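Local structure of catabolite control protein A (Lactococcus lactis, 2O20) at residues M126-L130 against K191-N195; A184-L190 against L217-Y223; G239-A243 against E267-I271; A243-D248 against I271-S277. The protein probably acts as a global transcription regulator of carbon catabolite repression and activation, binding regulatory DNA as a member of the LacI family. The protein carries 1 engineered substitution. All blocks are in the same frame, centred on the assembly; numbering follows the deposited sequence.

Contact 1. Residues M126-L130 against K191-N195. With SO4 (sulfate ion), chain L.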
loop_
_atom_site.group_PDB
_atom_site.type_symbol
_atom_site.label_atom_id
_atom_site.label_comp_id
_atom_site.label_asym_id
_atom_site.label_seq_id
_atom_site.Cartn_x
_atom_site.Cartn_y
_atom_site.Cartn_z
ATOM N N MET D 126 -6.141 -10.911 -11.107
ATOM C CA MET D 126 -4.930 -10.113 -11.141
ATOM C C MET D 126 -3.809 -11.028 -10.665
ATOM O O MET D 126 -4.020 -11.862 -9.801
ATOM C CB MET D 126 -5.053 -8.914 -10.188
ATOM C CG MET D 126 -5.840 -7.720 -10.680
ATOM S SD MET D 126 -6.144 -6.575 -9.292
ATOM C CE MET D 126 -7.688 -7.207 -8.710
ATOM N N GLY D 127 -2.627 -10.885 -11.250
ATOM C CA GLY D 127 -1.478 -11.721 -10.901
ATOM C C GLY D 127 -0.524 -11.776 -12.077
ATOM O O GLY D 127 -0.829 -11.253 -13.143
ATOM N N SER D 128 0.628 -12.410 -11.897
ATOM C CA SER D 128 1.685 -12.340 -12.911
ATOM C C SER D 128 1.221 -12.916 -14.243
ATOM O O SER D 128 1.533 -12.355 -15.298
ATOM C CB SER D 128 2.955 -13.039 -12.422
ATOM O OG SER D 128 2.677 -14.346 -11.947
ATOM N N SER D 129 0.481 -14.026 -14.197
ATOM C CA SER D 129 -0.208 -14.546 -15.377
ATOM C C SER D 129 -0.997 -15.815 -15.074
ATOM O O SER D 129 -0.704 -16.540 -14.124
ATOM C CB SER D 129 0.773 -14.852 -16.509
ATOM O OG SER D 129 1.787 -15.695 -16.010
ATOM N N LEU D 130 -1.968 -16.084 -15.941
ATOM C CA LEU D 130 -2.902 -17.188 -15.790
ATOM C C LEU D 130 -2.273 -18.541 -16.159
ATOM O O LEU D 130 -1.983 -18.803 -17.330
ATOM C CB LEU D 130 -4.146 -16.918 -16.648
ATOM C CG LEU D 130 -5.386 -17.717 -16.265
ATOM C CD1 LEU D 130 -5.901 -17.271 -14.912
ATOM C CD2 LEU D 130 -6.458 -17.590 -17.349
ATOM N N LYS D 191 8.430 -15.183 -20.121
ATOM C CA LYS D 191 7.472 -16.084 -20.796
ATOM C C LYS D 191 6.063 -15.506 -20.918
ATOM O O LYS D 191 5.318 -15.866 -21.830
ATOM C CB LYS D 191 7.411 -17.440 -20.070
ATOM C CG LYS D 191 8.756 -18.158 -20.064
ATOM C CD LYS D 191 8.668 -19.618 -19.628
ATOM C CE LYS D 191 8.803 -19.775 -18.123
ATOM N NZ LYS D 191 8.627 -21.202 -17.694
ATOM N N ASP D 192 5.715 -14.613 -19.995
ATOM C CA ASP D 192 4.421 -13.941 -19.975
ATOM C C ASP D 192 4.278 -12.914 -21.110
ATOM O O ASP D 192 5.221 -12.187 -21.419
ATOM C CB ASP D 192 4.237 -13.269 -18.608
ATOM C CG ASP D 192 4.265 -14.273 -17.465
ATOM O OD1 ASP D 192 3.986 -15.460 -17.714
ATOM O OD2 ASP D 192 4.550 -13.886 -16.316
ATOM N N VAL D 193 3.082 -12.845 -21.695
ATOM C CA VAL D 193 2.845 -12.056 -22.915
ATOM C C VAL D 193 3.250 -10.589 -22.745
ATOM O O VAL D 193 3.967 -10.037 -23.568
ATOM C CB VAL D 193 1.371 -12.133 -23.371
ATOM C CG1 VAL D 193 1.103 -11.180 -24.543
ATOM C CG2 VAL D 193 1.012 -13.552 -23.762
ATOM N N GLU D 194 2.773 -9.983 -21.663
ATOM C CA GLU D 194 3.081 -8.595 -21.311
ATOM C C GLU D 194 4.584 -8.284 -21.268
ATOM O O GLU D 194 5.019 -7.204 -21.672
ATOM C CB GLU D 194 2.415 -8.214 -19.973
ATOM C CG GLU D 194 2.622 -9.192 -18.819
ATOM C CD GLU D 194 1.591 -10.349 -18.749
ATOM O OE1 GLU D 194 0.897 -10.653 -19.754
ATOM O OE2 GLU D 194 1.495 -10.957 -17.656
ATOM N N ASN D 195 5.372 -9.251 -20.811
ATOM C CA ASN D 195 6.835 -9.102 -20.758
ATOM C C ASN D 195 7.574 -9.331 -22.095
ATOM O O ASN D 195 8.584 -8.690 -22.370
ATOM C CB ASN D 195 7.387 -10.010 -19.666
ATOM C CG ASN D 195 7.042 -9.505 -18.295
ATOM O OD1 ASN D 195 6.988 -8.292 -18.095
ATOM N ND2 ASN D 195 6.780 -10.417 -17.343
HETATM S S SO4 L . 4.333 -9.290 -14.645
HETATM O O1 SO4 L . 3.856 -10.456 -15.399
HETATM O O2 SO4 L . 5.789 -9.378 -14.510
HETATM O O3 SO4 L . 3.962 -8.067 -15.358
HETATM O O4 SO4 L . 3.717 -9.305 -13.316
#
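Ser-129 and Asp-192 join two lobes of the periplasmic-binding-protein fold across the cleft between them: the OG of Ser-129 donates to OD1 of Asp-192 over 2.8 Å, coming from above the carboxylate plane. Asp-192 sits just before helix 193-208, yet its carboxylate serves this bridge and does not cap the helix.

Glu-194, two residues further along, can be followed outward. From CB the chain turns so that CG lies between the backbone N and the carbonyl carbon (chi1 49°) and passes 3.8 Å from O1 of a bound sulfate. A bend at chi2 then swings CD round to 4.0 Å from Ser-128 O. At the tip, OE2 lies 2.7 Å from the carbonyl O of Ser-128, two acceptors side by side, and 3.3 Å from sulfate O1. Thr-150 OG1 bonds to OE2, and Ile-151 N to OE1. Asn-195 holds the sulfate from the helix side through an almost straight ND2 to O2 bond (3.2 Å, 174°), a role suited to an amide that can donate without bringing charge.

Two carboxylates, a carbonyl and a sulfate crowd together here, which would probably raise the proton affinity of Glu-194, an effect that the donors Thr-150 OG1 and Ile-151 N would partly offset.

Contact 2. Residues A184-L190 against L217-Y223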
loop_
_atom_site.group_PDB
_atom_site.type_symbol
_atom_site.label_atom_id
_atom_site.label_comp_id
_atom_site.label_asym_id
_atom_site.label_seq_id
_atom_site.Cartn_x
_atom_site.Cartn_y
_atom_site.Cartn_z
ATOM N N ALA D 184 19.554 -1.154 -18.810
ATOM C CA ALA D 184 18.960 -2.387 -18.303
ATOM C C ALA D 184 17.426 -2.351 -18.393
ATOM O O ALA D 184 16.815 -1.298 -18.291
ATOM C CB ALA D 184 19.362 -2.607 -16.925
ATOM N N TYR D 185 16.841 -3.521 -18.603
ATOM C CA TYR D 185 15.409 -3.743 -18.414
ATOM C C TYR D 185 15.206 -4.789 -17.302
ATOM O O TYR D 185 15.709 -5.928 -17.361
ATOM C CB TYR D 185 14.700 -4.210 -19.707
ATOM C CG TYR D 185 13.254 -3.758 -19.698
ATOM C CD1 TYR D 185 12.836 -2.700 -20.496
ATOM C CD2 TYR D 185 12.326 -4.319 -18.816
ATOM C CE1 TYR D 185 11.541 -2.244 -20.441
ATOM C CE2 TYR D 185 11.006 -3.865 -18.766
ATOM C CZ TYR D 185 10.638 -2.816 -19.576
ATOM O OH TYR D 185 9.353 -2.331 -19.565
ATOM N N ILE D 186 14.474 -4.393 -16.268
ATOM C CA ILE D 186 14.195 -5.279 -15.130
ATOM C C ILE D 186 12.683 -5.662 -15.189
ATOM O O ILE D 186 11.810 -4.786 -15.195
ATOM C CB ILE D 186 14.573 -4.623 -13.765
ATOM C CG1 ILE D 186 16.079 -4.323 -13.698
ATOM C CG2 ILE D 186 14.213 -5.542 -12.623
ATOM C CD1 ILE D 186 16.462 -3.281 -12.708
ATOM N N MET D 187 12.397 -6.957 -15.245
ATOM C CA MET D 187 11.028 -7.447 -15.417
ATOM C C MET D 187 10.744 -8.668 -14.558
ATOM O O MET D 187 11.642 -9.170 -13.866
ATOM C CB MET D 187 10.783 -7.822 -16.894
ATOM C CG MET D 187 11.747 -8.903 -17.445
ATOM S SD MET D 187 11.224 -9.454 -19.096
ATOM C CE MET D 187 11.130 -7.902 -19.938
ATOM N N GLY D 188 9.494 -9.149 -14.655
ATOM C CA GLY D 188 9.083 -10.466 -14.166
ATOM C C GLY D 188 9.511 -11.608 -15.081
ATOM O O GLY D 188 10.632 -11.626 -15.570
ATOM N N SER D 189 8.639 -12.578 -15.304
ATOM C CA SER D 189 8.953 -13.719 -16.189
ATOM C C SER D 189 8.797 -13.342 -17.646
ATOM O O SER D 189 7.719 -12.910 -18.083
ATOM C CB SER D 189 8.072 -14.922 -15.863
ATOM O OG SER D 189 8.215 -15.929 -16.860
ATOM N N LEU D 190 9.858 -13.527 -18.429
ATOM C CA LEU D 190 9.810 -13.178 -19.845
ATOM C C LEU D 190 8.773 -13.990 -20.614
ATOM O O LEU D 190 8.261 -13.511 -21.619
ATOM C CB LEU D 190 11.191 -13.335 -20.496
ATOM C CG LEU D 190 11.353 -12.928 -21.961
ATOM C CD1 LEU D 190 11.163 -11.421 -22.115
ATOM C CD2 LEU D 190 12.749 -13.366 -22.456
ATOM N N LEU D 217 21.836 -7.494 -19.997
ATOM C CA LEU D 217 21.244 -6.317 -19.360
ATOM C C LEU D 217 19.727 -6.448 -19.141
ATOM O O LEU D 217 19.058 -5.459 -18.846
ATOM C CB LEU D 217 21.585 -5.044 -20.139
ATOM C CG LEU D 217 23.070 -4.640 -20.226
ATOM C CD1 LEU D 217 23.191 -3.343 -21.065
ATOM C CD2 LEU D 217 23.689 -4.437 -18.878
ATOM N N VAL D 218 19.198 -7.669 -19.289
ATOM C CA VAL D 218 17.814 -7.975 -18.976
ATOM C C VAL D 218 17.808 -8.876 -17.743
ATOM O O VAL D 218 18.549 -9.869 -17.646
ATOM C CB VAL D 218 17.063 -8.620 -20.161
ATOM C CG1 VAL D 218 15.617 -8.957 -19.759
ATOM C CG2 VAL D 218 17.099 -7.689 -21.362
ATOM N N PHE D 219 17.028 -8.449 -16.770
ATOM C CA PHE D 219 16.987 -9.076 -15.460
ATOM C C PHE D 219 15.557 -9.544 -15.217
ATOM O O PHE D 219 14.671 -8.727 -14.967
ATOM C CB PHE D 219 17.455 -8.069 -14.410
ATOM C CG PHE D 219 18.890 -7.658 -14.581
ATOM C CD1 PHE D 219 19.916 -8.353 -13.941
ATOM C CD2 PHE D 219 19.243 -6.608 -15.436
ATOM C CE1 PHE D 219 21.257 -7.991 -14.129
ATOM C CE2 PHE D 219 20.577 -6.252 -15.635
ATOM C CZ PHE D 219 21.586 -6.937 -14.974
ATOM N N GLU D 220 15.340 -10.862 -15.340
ATOM C CA GLU D 220 14.028 -11.478 -15.153
ATOM C C GLU D 220 13.711 -11.962 -13.725
ATOM O O GLU D 220 14.599 -12.240 -12.915
ATOM C CB GLU D 220 13.904 -12.720 -16.046
ATOM C CG GLU D 220 13.872 -12.474 -17.537
ATOM C CD GLU D 220 13.702 -13.798 -18.255
ATOM O OE1 GLU D 220 12.657 -14.472 -18.012
ATOM O OE2 GLU D 220 14.616 -14.176 -19.016
ATOM N N GLY D 221 12.426 -12.095 -13.444
ATOM C CA GLY D 221 11.938 -12.716 -12.198
ATOM C C GLY D 221 11.876 -11.828 -10.967
ATOM O O GLY D 221 11.951 -12.312 -9.822
ATOM N N ASN D 222 11.722 -10.529 -11.201
ATOM C CA ASN D 222 11.831 -9.512 -10.163
ATOM C C ASN D 222 10.504 -8.881 -9.852
ATOM O O ASN D 222 9.895 -8.286 -10.732
ATOM C CB ASN D 222 12.816 -8.444 -10.609
ATOM C CG ASN D 222 14.200 -8.984 -10.683
ATOM O OD1 ASN D 222 14.768 -9.367 -9.653
ATOM N ND2 ASN D 222 14.748 -9.083 -11.899
ATOM N N TYR D 223 10.070 -9.038 -8.601
ATOM C CA TYR D 223 8.730 -8.626 -8.169
ATOM C C TYR D 223 8.676 -7.743 -6.917
ATOM O O TYR D 223 7.724 -6.971 -6.773
ATOM C CB TYR D 223 7.853 -9.872 -7.961
ATOM C CG TYR D 223 7.549 -10.658 -9.235
ATOM C CD1 TYR D 223 6.553 -10.233 -10.111
ATOM C CD2 TYR D 223 8.260 -11.814 -9.563
ATOM C CE1 TYR D 223 6.265 -10.933 -11.276
ATOM C CE2 TYR D 223 7.994 -12.501 -10.741
ATOM C CZ TYR D 223 6.981 -12.067 -11.584
ATOM O OH TYR D 223 6.674 -12.755 -12.760
HETATM O O HOH W 1 10.285 -5.402 -12.239
HETATM O O HOH W 2 5.722 -12.224 -15.037
#
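A beta-alpha-beta crossover brings Tyr-185 and Ile-186 beside Val-218 and Phe-219: strand 183-186 and the edge strand 218-219 run parallel, joined by helix 193-208. Regular bonds link Tyr-185 N to Leu-217 O, Phe-219 N to Tyr-185 O and Met-187 N to Phe-219 O, the last of them 2.9 Å long and nearly straight (174°).

Ile-186 and Phe-219 share one face of the sheet, where the isoleucine's CG1 rests 4.1 Å from the phenylalanine's CB under helix 225-237. The CG2 branch of Ile-186, placed anti to the backbone N, meets Asn-222 ND2 at 3.7 Å.

Beyond the strands the two segments run on as loops but stay tied. Met-187 O receives Asn-222 N, Gly-221 N meets Gly-188 O at 2.8 Å from well above the carbonyl plane, and Glu-220 extends to accept Leu-190 N on OE1 (3.0 Å).

Gly-188 suits its place because a side chain there would run into the hydroxyl of Tyr-223, whose CZ lies 3.7 Å from the glycine CA. A water accepts from Ser-189 N at 3.0 Å and also lies beside that hydroxyl. With an alanine in place of Tyr-223, the CA of Gly-188 would probably be left uncovered and the water without its phenolic partner, while His-247 would lose the ring beside it.

Loops at the carboxyl ends of parallel strands, here next to a bound sulfate, are where the periplasmic-binding-protein-like core of the LacI family usually places its ligand-binding cleft.

Contact 3. Residues G239-A243 against E267-I271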
loop_
_atom_site.group_PDB
_atom_site.type_symbol
_atom_site.label_atom_id
_atom_site.label_comp_id
_atom_site.label_asym_id
_atom_site.label_seq_id
_atom_site.Cartn_x
_atom_site.Cartn_y
_atom_site.Cartn_z
ATOM N N GLY D 239 28.166 -2.244 -15.924
ATOM C CA GLY D 239 28.268 -0.902 -16.525
ATOM C C GLY D 239 26.972 -0.283 -17.042
ATOM O O GLY D 239 26.998 0.674 -17.820
ATOM N N ALA D 240 25.826 -0.796 -16.600
ATOM C CA ALA D 240 24.547 -0.160 -16.888
ATOM C C ALA D 240 24.550 1.234 -16.245
ATOM O O ALA D 240 25.058 1.410 -15.127
ATOM C CB ALA D 240 23.405 -0.991 -16.358
ATOM N N THR D 241 24.026 2.227 -16.964
ATOM C CA THR D 241 23.909 3.590 -16.428
ATOM C C THR D 241 22.471 4.046 -16.252
ATOM O O THR D 241 22.241 5.179 -15.838
ATOM C CB THR D 241 24.631 4.628 -17.308
ATOM O OG1 THR D 241 24.059 4.602 -18.639
ATOM C CG2 THR D 241 26.151 4.343 -17.334
ATOM N N SER D 242 21.521 3.168 -16.555
ATOM C CA SER D 242 20.113 3.448 -16.382
ATOM C C SER D 242 19.328 2.145 -16.450
ATOM O O SER D 242 19.861 1.101 -16.853
ATOM C CB SER D 242 19.634 4.422 -17.437
ATOM O OG SER D 242 19.833 3.887 -18.747
ATOM N N ALA D 243 18.062 2.213 -16.052
ATOM C CA ALA D 243 17.172 1.082 -16.109
ATOM C C ALA D 243 15.711 1.493 -16.280
ATOM O O ALA D 243 15.263 2.476 -15.675
ATOM C CB ALA D 243 17.316 0.285 -14.846
ATOM N N GLU D 267 22.465 12.000 -12.284
ATOM C CA GLU D 267 23.686 12.347 -13.024
ATOM C C GLU D 267 24.433 11.144 -13.586
ATOM O O GLU D 267 24.863 11.176 -14.760
ATOM C CB GLU D 267 24.621 13.172 -12.134
ATOM C CG GLU D 267 24.099 14.600 -11.818
ATOM C CD GLU D 267 23.061 14.712 -10.662
ATOM O OE1 GLU D 267 22.756 13.714 -9.920
ATOM O OE2 GLU D 267 22.530 15.851 -10.512
ATOM N N ASP D 268 24.602 10.107 -12.755
ATOM C CA ASP D 268 25.325 8.885 -13.111
ATOM C C ASP D 268 24.445 7.648 -13.289
ATOM O O ASP D 268 24.880 6.639 -13.868
ATOM C CB ASP D 268 26.404 8.598 -12.062
ATOM C CG ASP D 268 27.501 9.647 -12.054
ATOM O OD1 ASP D 268 27.704 10.333 -13.082
ATOM O OD2 ASP D 268 28.183 9.788 -11.034
ATOM N N PHE D 269 23.223 7.695 -12.768
ATOM C CA PHE D 269 22.288 6.572 -12.903
ATOM C C PHE D 269 20.841 7.088 -12.942
ATOM O O PHE D 269 20.462 7.893 -12.096
ATOM C CB PHE D 269 22.448 5.507 -11.807
ATOM C CG PHE D 269 21.905 4.153 -12.227
ATOM C CD1 PHE D 269 22.748 3.199 -12.803
ATOM C CD2 PHE D 269 20.573 3.868 -12.107
ATOM C CE1 PHE D 269 22.233 1.978 -13.241
ATOM C CE2 PHE D 269 20.041 2.669 -12.575
ATOM C CZ PHE D 269 20.892 1.717 -13.121
ATOM N N GLU D 270 20.074 6.614 -13.920
ATOM C CA GLU D 270 18.693 7.052 -14.133
ATOM C C GLU D 270 17.749 5.852 -14.088
ATOM O O GLU D 270 18.113 4.760 -14.495
ATOM C CB GLU D 270 18.540 7.726 -15.484
ATOM C CG GLU D 270 19.402 8.972 -15.728
ATOM C CD GLU D 270 19.059 9.654 -17.037
ATOM O OE1 GLU D 270 17.918 10.126 -17.208
ATOM O OE2 GLU D 270 19.940 9.674 -17.941
ATOM N N ILE D 271 16.553 6.071 -13.555
ATOM C CA ILE D 271 15.557 5.016 -13.366
ATOM C C ILE D 271 14.162 5.497 -13.850
ATOM O O ILE D 271 13.725 6.601 -13.542
ATOM C CB ILE D 271 15.438 4.576 -11.879
ATOM C CG1 ILE D 271 16.783 4.082 -11.347
ATOM C CG2 ILE D 271 14.376 3.464 -11.718
ATOM C CD1 ILE D 271 16.809 3.823 -9.841
#
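The phenyl ring of Phe-269 lies against the peptide that joins Thr-241 to Ser-242. Its CG is anti to the backbone N (chi1 -158°), which carries the ring across to residues 240-243. One face takes Thr-241 C, 3.5 Å above the plane, together with Ser-242 N, both toward the rim. Ala-240 O approaches the ring edge at CE1, 3.4 Å away, where aromatic C-H groups are slightly positive, and Ala-243 CB meets CZ at 4.2 Å. The small alanines leave room for the ring, which Leu-235 and Met-258 help to enclose.

This is the start of a parallel pairing in a beta-alpha-beta unit, strand 242-245 and strand 270-272 being linked by helix 248-260. Glu-270 N bonds to Thr-241 O (3.2 Å) and Ala-243 N to Glu-270 O (3.0 Å). The side chains of Ser-242 and Glu-270 meet at their CB atoms (4.0 Å), and the carboxylate of Glu-270 runs on to Asn-180, Ser-178 and Lys-332. An alanine in place of Phe-269 is likely to open a gap above the Thr-241 to Ser-242 peptide and take one aromatic neighbour from Leu-235.

Toward solvent the contact thins: Thr-241 CB comes no nearer than 4.0 Å to Asp-268 O, and the exposed carboxylate of Asp-268 stays clear of residues 239-243.

Contact 4. Residues A243-D248 against I271-S277. With SO4 (sulfate ion), chain L.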
loop_
_atom_site.group_PDB
_atom_site.type_symbol
_atom_site.label_atom_id
_atom_site.label_comp_id
_atom_site.label_asym_id
_atom_site.label_seq_id
_atom_site.Cartn_x
_atom_site.Cartn_y
_atom_site.Cartn_z
ATOM N N ALA D 243 18.062 2.213 -16.052
ATOM C CA ALA D 243 17.172 1.082 -16.109
ATOM C C ALA D 243 15.711 1.493 -16.280
ATOM O O ALA D 243 15.263 2.476 -15.675
ATOM C CB ALA D 243 17.316 0.285 -14.846
ATOM N N VAL D 244 14.995 0.688 -17.056
ATOM C CA VAL D 244 13.517 0.674 -17.124
ATOM C C VAL D 244 13.070 -0.533 -16.305
ATOM O O VAL D 244 13.619 -1.633 -16.453
ATOM C CB VAL D 244 12.999 0.513 -18.546
ATOM C CG1 VAL D 244 11.440 0.634 -18.573
ATOM C CG2 VAL D 244 13.699 1.519 -19.469
ATOM N N VAL D 245 12.123 -0.299 -15.395
ATOM C CA VAL D 245 11.714 -1.291 -14.422
ATOM C C VAL D 245 10.181 -1.474 -14.474
ATOM O O VAL D 245 9.416 -0.492 -14.447
ATOM C CB VAL D 245 12.173 -0.880 -13.002
ATOM C CG1 VAL D 245 11.888 -2.032 -12.052
ATOM C CG2 VAL D 245 13.686 -0.462 -12.988
ATOM N N SER D 246 9.722 -2.703 -14.648
ATOM C CA SER D 246 8.306 -2.881 -14.882
ATOM C C SER D 246 7.436 -2.702 -13.620
ATOM O O SER D 246 6.302 -2.260 -13.744
ATOM C CB SER D 246 8.017 -4.229 -15.539
ATOM O OG SER D 246 8.355 -5.253 -14.663
ATOM N N HIS D 247 7.945 -3.061 -12.449
ATOM C CA HIS D 247 7.151 -2.982 -11.203
ATOM C C HIS D 247 7.665 -1.884 -10.294
ATOM O O HIS D 247 8.844 -1.768 -10.066
ATOM C CB HIS D 247 7.149 -4.311 -10.469
ATOM C CG HIS D 247 6.540 -5.413 -11.258
ATOM N ND1 HIS D 247 7.190 -6.605 -11.496
ATOM C CD2 HIS D 247 5.372 -5.472 -11.946
ATOM C CE1 HIS D 247 6.432 -7.368 -12.259
ATOM N NE2 HIS D 247 5.329 -6.703 -12.553
ATOM N N ASP D 248 6.751 -1.069 -9.777
ATOM C CA ASP D 248 7.124 0.060 -8.933
ATOM C C ASP D 248 7.903 -0.345 -7.679
ATOM O O ASP D 248 8.833 0.347 -7.300
ATOM C CB ASP D 248 5.857 0.831 -8.485
ATOM C CG ASP D 248 5.133 1.526 -9.634
ATOM O OD1 ASP D 248 5.750 1.980 -10.645
ATOM O OD2 ASP D 248 3.886 1.592 -9.520
ATOM N N ILE D 271 16.553 6.071 -13.555
ATOM C CA ILE D 271 15.557 5.016 -13.366
ATOM C C ILE D 271 14.162 5.497 -13.850
ATOM O O ILE D 271 13.725 6.601 -13.542
ATOM C CB ILE D 271 15.438 4.576 -11.879
ATOM C CG1 ILE D 271 16.783 4.082 -11.347
ATOM C CG2 ILE D 271 14.376 3.464 -11.718
ATOM C CD1 ILE D 271 16.809 3.823 -9.841
ATOM N N ILE D 272 13.478 4.626 -14.585
ATOM C CA ILE D 272 12.078 4.852 -14.961
ATOM C C ILE D 272 11.287 3.625 -14.496
ATOM O O ILE D 272 11.631 2.501 -14.829
ATOM C CB ILE D 272 11.910 5.074 -16.503
ATOM C CG1 ILE D 272 12.776 6.245 -16.974
ATOM C CG2 ILE D 272 10.389 5.322 -16.828
ATOM C CD1 ILE D 272 12.744 6.511 -18.486
ATOM N N SER D 273 10.272 3.852 -13.678
ATOM C CA SER D 273 9.378 2.812 -13.186
ATOM C C SER D 273 8.165 2.546 -14.110
ATOM O O SER D 273 7.947 3.219 -15.111
ATOM C CB SER D 273 8.908 3.188 -11.762
ATOM O OG SER D 273 8.303 2.075 -11.110
ATOM N N GLY D 274 7.392 1.533 -13.746
ATOM C CA GLY D 274 6.405 0.957 -14.617
ATOM C C GLY D 274 4.936 1.351 -14.501
ATOM O O GLY D 274 4.204 1.145 -15.479
ATOM N N ALA D 275 4.476 1.880 -13.365
ATOM C CA ALA D 275 3.022 2.181 -13.188
ATOM C C ALA D 275 2.582 3.437 -12.415
ATOM O O ALA D 275 1.416 3.880 -12.545
ATOM C CB ALA D 275 2.292 0.936 -12.588
ATOM N N ASN D 276 3.477 4.023 -11.630
ATOM C CA ASN D 276 3.153 5.159 -10.776
ATOM C C ASN D 276 2.045 4.840 -9.763
ATOM O O ASN D 276 1.126 5.644 -9.563
ATOM C CB ASN D 276 2.715 6.356 -11.626
ATOM C CG ASN D 276 2.840 7.651 -10.902
ATOM O OD1 ASN D 276 3.790 7.848 -10.149
ATOM N ND2 ASN D 276 1.877 8.541 -11.101
ATOM N N SER D 277 2.078 3.637 -9.196
ATOM C CA SER D 277 1.195 3.256 -8.101
ATOM C C SER D 277 1.369 4.190 -6.890
ATOM O O SER D 277 2.360 4.944 -6.820
ATOM C CB SER D 277 1.445 1.780 -7.715
ATOM O OG SER D 277 2.728 1.576 -7.150
HETATM S S SO4 L . 4.333 -9.290 -14.645
HETATM O O1 SO4 L . 3.856 -10.456 -15.399
HETATM O O2 SO4 L . 5.789 -9.378 -14.510
HETATM O O3 SO4 L . 3.962 -8.067 -15.358
HETATM O O4 SO4 L . 3.717 -9.305 -13.316
#
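Asp-248 grips the turn of residues 273-277 through both carboxylate oxygens. OD1 accepts Ser-273 OG at 2.6 Å on its anti lone pair, and on the syn side it takes Ala-275 N (3.0 Å) and Asn-276 N (3.2 Å). OD2 accepts both the hydroxyl and the N-H of Ser-277, OG at 2.6 Å and N at 2.7 Å, from the same face of its plane. Five donors thus surround one buried carboxylate, which would probably favour its charged form, and an aspartate is short enough to be held so closely. Ser-277 reaches OD2 because its OG sits between the backbone N and the carbonyl carbon (chi1 67°).

The side chain starts at the head of helix 248-260, the connection in a beta-alpha-beta unit whose parallel strands 242-245 and 270-272 lead into the two loops. There Ile-272 N bonds to Ala-243 O and Val-245 N to Ile-272 O, while Val-245 CG2 lies 4.2 Å from Ile-271 CG2. Gly-274 follows where a CB would run into Ser-246 O and Val-245 O.

Farther out, Asn-276 is fixed by Thr-280, Arg-328 and Asn-291. On the other side, His-247 has Ser-246 OG over the centre of one ring face; Asn-222 O holds its ND1, and its NE2 makes a weak bond to sulfate O3 (3.4 Å).

Contacts 2, 3 and 4 belong to one parallel sheet, in which strands 183-186 and 242-245 are neighbours: Ala-184 N meets Ser-242 O at 3.0 Å, and Ile-186 N meets Val-244 O at 2.9 Å. Contacts 3 and 4 are successive lengths of one strand pair, sharing Ala-243 and Ile-271, with centres about 14 Å apart. Contact 1 crosses to the other lobe and touches contact 2, where Asn-195 ND2 lies 2.8 Å from Ser-189 O. The sulfate, probably from the crystallisation liquor, is touched by contacts 1 and 4 and lies close to Gly-188 of contact 2, consistent with an anion-accepting pocket in the cleft; contact 3 lies about 27 Å from contact 1, centre to centre.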